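Hypothetical protein GrpB (Enterococcus faecalis, PDB 2NRK) is of unknown function but belongs to the GrpB family, in a clan of nucleotidyltransferase-like proteins, which hints at, without proving, a related activity. Local coordinates at residues T43-L48 / A129-Y134; Q28-N33 / D67-E72. All blocks are in the same frame, centred on the assembly; numbering follows the deposited sequence.

Interaction 1. Residues T43-L48 / A129-Y134; sequences TSVPNL and AIATTY
Leu48 packs against Ala131 and Tyr134 in a buried, apolar loop-on-helix contact that sets the loop between strands 34-40 and 54-60 against helix 128-142. The loop starts with the Gly41-Ser42 pair that follows the first sheet strand, a placement reminiscent of the glycine-serine signature of nucleotidyltransferase-like folds. A type II beta turn from Val45 to Leu48 then reverses the chain, closed by Leu48 N donating to Val45 O at 3.1 Å, with Pro46 and Asn47 at its corners; Asn47 has the positive phi (74°) usual for the third position.

The turn brings its two end residues to the helix. With CG of Leu48 anti to the backbone N (chi1 176°), the branch is carried to the helix, where CD1 and CD2 part: Leu48 CD1 abuts the backbone oxygen of Ala131 (CD1 to O, 3.2 Å), a tight methyl-to-carbonyl approach, and Leu48 CD2 reaches Tyr134 CD2 at 3.9 Å, meeting the ring obliquely. From the other end of the turn Val45 CG1 lies 4.4 Å from Ala131 CB, so the small alanine side chain is touched by both Val45 and Leu48.

Tyr134 is held elsewhere too: its hydroxyl is hydrogen-bonded to Lys156 and its ring meets Phe159. Arg125 of helix 111-126 bonds to the carbonyl of Ser44, tying the start of the loop to a second helix. At the border of the apolar patch, a water bridges the segments, donating to Asn47 O at 2.9 Å and more weakly to Thr132 OG1 at 3.3 Å.

Interaction 2. Residues Q28-N33 / D67-E72; sequences QILKEN and DLLQWE
The backbones of Ile29, in the last turn of helix 14-30, and Glu72, in the first turn of helix 70-75, come closest at their CA atoms, 7.0 Å apart, just before the first chain leaves its helix at Lys31 with a positive phi of 56°. The space between them is filled by apolar side chains, which also press on backbone oxygens.

Leu69 supplies the reach. Its CG stands anti to the carbonyl carbon, and chi2 of 178° extends the branch ending in CD1 toward the last turn of helix 14-30. There the methyl meets the backbone as well as side chains: Leu69 CD1 lies 3.4 Å from Ile29 O and also nears Leu30 CA. Leu69 CD1 touches Ile29 CG2 at 4.0 Å. More loosely, Leu69 CD1 approaches Leu30 CD2 at 4.2 Å. The Ile29 and Leu69 side chains run past one another in opposite directions, each alongside the other.

Ile29 CG2 is shared. Besides meeting Leu69, Ile29 CG2 packs on Glu72 CB at 3.8 Å, while Ile29 CD1 reaches the backbone oxygen of Glu72 (CD1 to O, 4.0 Å). Glu72 thus contributes the aliphatic root of its side chain; the chain bends at chi2 (-70°), and its carboxylate makes a long, weak ion pair with Arg75 of its own helix.

Around this patch, Phe73 of helix 70-75 touches both Ile29 and Leu30, and Leu30 also rests on Val58 of strand 54-60. Next along the chain, Asn33 is hydrogen-bonded to Glu61 and Glu62 in the loop that follows that strand, while Asp67 ties its own segment to strand 89-94 of the mixed sheet through a salt bridge with Arg90.

Interactions 1 and 2 lie on opposite sides of the chain's centre, their own centres 32 Å apart and their nearest atoms about 17 Å apart, so they do not touch. Both are mainly apolar and have a leucine methyl pressed against a helix carbonyl. Interaction 1 is fully buried and packs a loop on a helix of the C-terminal half, with a water at its margin; interaction 2 is partly exposed, joins two helix ends, and uses the aliphatic part of a charged residue at its edge. Their segments alternate along the sequence. The connection runs through the sheet: strand 34-40 leads from residues 28-33 to residues 43-48, and strand 54-60 from there toward residues 67-72.

Interaction 1. Residues T43-L48 / A129-Y134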
loop_
_atom_site.group_PDB
_atom_site.type_symbol
_atom_site.label_atom_id
_atom_site.label_comp_id
_atom_site.label_asym_id
_atom_site.label_seq_id
_atom_site.Cartn_x
_atom_site.Cartn_y
_atom_site.Cartn_z
ATOM N N THR A 43 -10.200 -6.969 -16.771
ATOM C CA THR A 43 -9.950 -6.344 -18.096
ATOM C C THR A 43 -8.609 -5.590 -18.159
ATOM O O THR A 43 -8.163 -5.207 -19.250
ATOM C CB THR A 43 -11.110 -5.421 -18.600
ATOM O OG1 THR A 43 -11.141 -4.225 -17.808
ATOM C CG2 THR A 43 -12.468 -6.157 -18.605
ATOM N N SER A 44 -7.956 -5.422 -17.008
ATOM C CA SER A 44 -6.664 -4.732 -16.927
ATOM C C SER A 44 -5.486 -5.715 -17.061
ATOM O O SER A 44 -4.344 -5.288 -16.981
ATOM C CB SER A 44 -6.543 -3.949 -15.599
ATOM O OG SER A 44 -6.323 -4.823 -14.496
ATOM N N VAL A 45 -5.776 -7.009 -17.238
ATOM C CA VAL A 45 -4.726 -8.028 -17.333
ATOM C C VAL A 45 -4.667 -8.508 -18.779
ATOM O O VAL A 45 -5.556 -9.236 -19.240
ATOM C CB VAL A 45 -5.028 -9.209 -16.395
ATOM C CG1 VAL A 45 -3.922 -10.291 -16.518
ATOM C CG2 VAL A 45 -5.139 -8.716 -14.955
ATOM N N PRO A 46 -3.655 -8.064 -19.536
ATOM C CA PRO A 46 -3.624 -8.522 -20.910
ATOM C C PRO A 46 -3.726 -10.045 -21.078
ATOM O O PRO A 46 -3.090 -10.819 -20.341
ATOM C CB PRO A 46 -2.267 -8.000 -21.428
ATOM C CG PRO A 46 -2.097 -6.686 -20.632
ATOM C CD PRO A 46 -2.601 -7.070 -19.240
ATOM N N ASN A 47 -4.574 -10.431 -22.028
ATOM C CA ASN A 47 -4.822 -11.827 -22.419
ATOM C C ASN A 47 -5.663 -12.648 -21.426
ATOM O O ASN A 47 -5.839 -13.861 -21.599
ATOM C CB ASN A 47 -3.520 -12.530 -22.828
ATOM C CG ASN A 47 -2.728 -11.731 -23.849
ATOM O OD1 ASN A 47 -3.288 -11.179 -24.801
ATOM N ND2 ASN A 47 -1.419 -11.665 -23.658
ATOM N N LEU A 48 -6.230 -11.984 -20.429
ATOM C CA LEU A 48 -7.123 -12.676 -19.497
ATOM C C LEU A 48 -8.560 -12.615 -20.015
ATOM O O LEU A 48 -9.069 -11.542 -20.316
ATOM C CB LEU A 48 -7.044 -12.040 -18.093
ATOM C CG LEU A 48 -7.982 -12.595 -17.019
ATOM C CD1 LEU A 48 -7.849 -14.122 -16.827
ATOM C CD2 LEU A 48 -7.688 -11.823 -15.699
ATOM N N ALA A 129 0.304 -18.080 -16.019
ATOM C CA ALA A 129 -0.262 -19.396 -15.706
ATOM C C ALA A 129 -1.427 -19.285 -14.715
ATOM O O ALA A 129 -2.424 -19.981 -14.850
ATOM C CB ALA A 129 0.817 -20.373 -15.179
ATOM N N ILE A 130 -1.278 -18.398 -13.731
ATOM C CA ILE A 130 -2.336 -18.156 -12.769
ATOM C C ILE A 130 -3.513 -17.448 -13.450
ATOM O O ILE A 130 -4.676 -17.809 -13.214
ATOM C CB ILE A 130 -1.828 -17.346 -11.555
ATOM C CG1 ILE A 130 -0.776 -18.193 -10.812
ATOM C CG2 ILE A 130 -2.993 -17.040 -10.634
ATOM C CD1 ILE A 130 -0.050 -17.429 -9.668
ATOM N N ALA A 131 -3.213 -16.462 -14.293
ATOM C CA ALA A 131 -4.276 -15.794 -15.051
ATOM C C ALA A 131 -5.042 -16.817 -15.913
ATOM O O ALA A 131 -6.257 -16.765 -15.998
ATOM C CB ALA A 131 -3.713 -14.681 -15.909
ATOM N N THR A 132 -4.327 -17.755 -16.543
ATOM C CA THR A 132 -4.974 -18.783 -17.361
ATOM C C THR A 132 -5.891 -19.666 -16.513
ATOM O O THR A 132 -7.003 -19.984 -16.936
ATOM C CB THR A 132 -3.930 -19.590 -18.126
ATOM O OG1 THR A 132 -3.251 -18.695 -19.017
ATOM C CG2 THR A 132 -4.593 -20.727 -18.917
ATOM N N THR A 133 -5.454 -20.001 -15.299
ATOM C CA THR A 133 -6.270 -20.792 -14.372
ATOM C C THR A 133 -7.555 -20.041 -14.065
ATOM O O THR A 133 -8.641 -20.634 -14.089
ATOM C CB THR A 133 -5.477 -21.121 -13.069
ATOM O OG1 THR A 133 -4.397 -21.974 -13.435
ATOM C CG2 THR A 133 -6.342 -21.875 -12.054
ATOM N N TYR A 134 -7.415 -18.738 -13.817
ATOM C CA TYR A 134 -8.531 -17.870 -13.462
ATOM C C TYR A 134 -9.500 -17.740 -14.639
ATOM O O TYR A 134 -10.713 -17.910 -14.472
ATOM C CB TYR A 134 -7.982 -16.511 -13.095
ATOM C CG TYR A 134 -8.996 -15.534 -12.589
ATOM C CD1 TYR A 134 -10.111 -15.955 -11.886
ATOM C CD2 TYR A 134 -8.761 -14.170 -12.735
ATOM C CE1 TYR A 134 -11.034 -15.018 -11.381
ATOM C CE2 TYR A 134 -9.660 -13.230 -12.247
ATOM C CZ TYR A 134 -10.778 -13.679 -11.557
ATOM O OH TYR A 134 -11.633 -12.722 -11.078
HETATM O O HOH W 1 -5.074 -16.066 -19.833
#

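Interaction 2. Residues Q28-N33 / D67-E72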
loop_
_atom_site.group_PDB
_atom_site.type_symbol
_atom_site.label_atom_id
_atom_site.label_comp_id
_atom_site.label_asym_id
_atom_site.label_seq_id
_atom_site.Cartn_x
_atom_site.Cartn_y
_atom_site.Cartn_z
ATOM N N GLN A 28 -12.171 14.706 -15.776
ATOM C CA GLN A 28 -12.728 16.029 -16.082
ATOM C C GLN A 28 -13.684 16.433 -14.969
ATOM O O GLN A 28 -13.797 17.609 -14.637
ATOM C CB GLN A 28 -13.476 16.073 -17.425
ATOM C CG GLN A 28 -12.584 16.011 -18.665
ATOM C CD GLN A 28 -13.373 16.270 -19.960
ATOM O OE1 GLN A 28 -12.948 17.072 -20.824
ATOM N NE2 GLN A 28 -14.513 15.599 -20.104
ATOM N N ILE A 29 -14.375 15.438 -14.407
ATOM C CA ILE A 29 -15.385 15.680 -13.368
ATOM C C ILE A 29 -14.745 15.846 -12.002
ATOM O O ILE A 29 -15.107 16.757 -11.250
ATOM C CB ILE A 29 -16.444 14.546 -13.337
ATOM C CG1 ILE A 29 -17.278 14.589 -14.623
ATOM C CG2 ILE A 29 -17.334 14.627 -12.085
ATOM C CD1 ILE A 29 -18.026 13.294 -14.857
ATOM N N LEU A 30 -13.774 14.978 -11.703
ATOM C CA LEU A 30 -13.179 14.942 -10.371
ATOM C C LEU A 30 -12.179 16.066 -10.110
ATOM O O LEU A 30 -11.944 16.448 -8.953
ATOM C CB LEU A 30 -12.469 13.603 -10.180
ATOM C CG LEU A 30 -13.401 12.408 -10.050
ATOM C CD1 LEU A 30 -12.634 11.170 -10.398
ATOM C CD2 LEU A 30 -13.937 12.392 -8.621
ATOM N N LYS A 31 -11.558 16.565 -11.177
ATOM C CA LYS A 31 -10.619 17.688 -11.091
ATOM C C LYS A 31 -9.489 17.399 -10.097
ATOM O O LYS A 31 -8.981 16.270 -10.062
ATOM C CB LYS A 31 -11.353 19.010 -10.798
ATOM C CG LYS A 31 -12.402 19.332 -11.887
ATOM C CD LYS A 31 -13.092 20.646 -11.719
ATOM C CE LYS A 31 -14.253 20.696 -12.728
ATOM N NZ LYS A 31 -14.974 21.978 -12.632
ATOM N N GLU A 32 -9.133 18.396 -9.282
ATOM C CA GLU A 32 -7.959 18.303 -8.397
ATOM C C GLU A 32 -8.058 17.240 -7.312
ATOM O O GLU A 32 -7.023 16.777 -6.813
ATOM C CB GLU A 32 -7.633 19.657 -7.744
ATOM C CG GLU A 32 -7.300 20.787 -8.716
ATOM C CD GLU A 32 -8.533 21.487 -9.261
ATOM O OE1 GLU A 32 -9.669 21.058 -8.950
ATOM O OE2 GLU A 32 -8.366 22.491 -9.988
ATOM N N ASN A 33 -9.278 16.838 -6.960
ATOM C CA ASN A 33 -9.474 15.836 -5.926
ATOM C C ASN A 33 -8.984 14.450 -6.392
ATOM O O ASN A 33 -8.760 13.557 -5.572
ATOM C CB ASN A 33 -10.952 15.767 -5.564
ATOM C CG ASN A 33 -11.217 14.993 -4.292
ATOM O OD1 ASN A 33 -10.365 14.890 -3.403
ATOM N ND2 ASN A 33 -12.419 14.460 -4.191
ATOM N N ASP A 67 -19.265 13.195 -3.155
ATOM C CA ASP A 67 -20.728 13.330 -3.086
ATOM C C ASP A 67 -21.271 14.575 -3.766
ATOM O O ASP A 67 -22.390 14.556 -4.282
ATOM C CB ASP A 67 -21.196 13.231 -1.634
ATOM C CG ASP A 67 -20.854 11.877 -1.024
ATOM O OD1 ASP A 67 -20.876 10.847 -1.755
ATOM O OD2 ASP A 67 -20.521 11.846 0.175
ATOM N N LEU A 68 -20.479 15.644 -3.805
ATOM C CA LEU A 68 -20.905 16.882 -4.473
ATOM C C LEU A 68 -21.078 16.683 -5.973
ATOM O O LEU A 68 -21.730 17.516 -6.636
ATOM C CB LEU A 68 -19.876 18.000 -4.277
ATOM C CG LEU A 68 -19.436 18.426 -2.885
ATOM C CD1 LEU A 68 -18.306 19.452 -2.960
ATOM C CD2 LEU A 68 -20.623 19.001 -2.158
ATOM N N LEU A 69 -20.489 15.598 -6.497
ATOM C CA LEU A 69 -20.392 15.377 -7.934
ATOM C C LEU A 69 -21.378 14.294 -8.408
ATOM O O LEU A 69 -21.364 13.904 -9.586
ATOM C CB LEU A 69 -18.951 14.970 -8.287
ATOM C CG LEU A 69 -17.965 16.117 -8.002
ATOM C CD1 LEU A 69 -16.558 15.633 -8.334
ATOM C CD2 LEU A 69 -18.334 17.401 -8.760
ATOM N N GLN A 70 -22.209 13.802 -7.490
ATOM C CA GLN A 70 -23.130 12.708 -7.806
ATOM C C GLN A 70 -23.870 12.972 -9.120
ATOM O O GLN A 70 -23.942 12.112 -9.995
ATOM C CB GLN A 70 -24.139 12.472 -6.683
ATOM C CG GLN A 70 -25.399 11.700 -7.160
ATOM C CD GLN A 70 -26.328 11.244 -6.033
ATOM O OE1 GLN A 70 -26.079 11.506 -4.852
ATOM N NE2 GLN A 70 -27.422 10.574 -6.404
ATOM N N TRP A 71 -24.413 14.176 -9.265
ATOM C CA TRP A 71 -25.281 14.468 -10.425
ATOM C C TRP A 71 -24.477 14.686 -11.721
ATOM O O TRP A 71 -25.000 14.478 -12.824
ATOM C CB TRP A 71 -26.252 15.617 -10.080
ATOM C CG TRP A 71 -26.991 15.187 -8.859
ATOM C CD1 TRP A 71 -28.070 14.351 -8.806
ATOM C CD2 TRP A 71 -26.592 15.421 -7.500
ATOM N NE1 TRP A 71 -28.385 14.073 -7.485
ATOM C CE2 TRP A 71 -27.492 14.724 -6.674
ATOM C CE3 TRP A 71 -25.565 16.169 -6.907
ATOM C CZ2 TRP A 71 -27.414 14.770 -5.275
ATOM C CZ3 TRP A 71 -25.473 16.195 -5.500
ATOM C CH2 TRP A 71 -26.401 15.494 -4.719
ATOM N N GLU A 72 -23.208 15.079 -11.582
ATOM C CA GLU A 72 -22.308 15.120 -12.734
ATOM C C GLU A 72 -22.063 13.693 -13.234
ATOM O O GLU A 72 -22.047 13.432 -14.436
ATOM C CB GLU A 72 -20.969 15.777 -12.367
ATOM C CG GLU A 72 -21.040 17.254 -12.103
ATOM C CD GLU A 72 -21.306 18.084 -13.341
ATOM O OE1 GLU A 72 -21.301 17.547 -14.489
ATOM O OE2 GLU A 72 -21.536 19.306 -13.150
#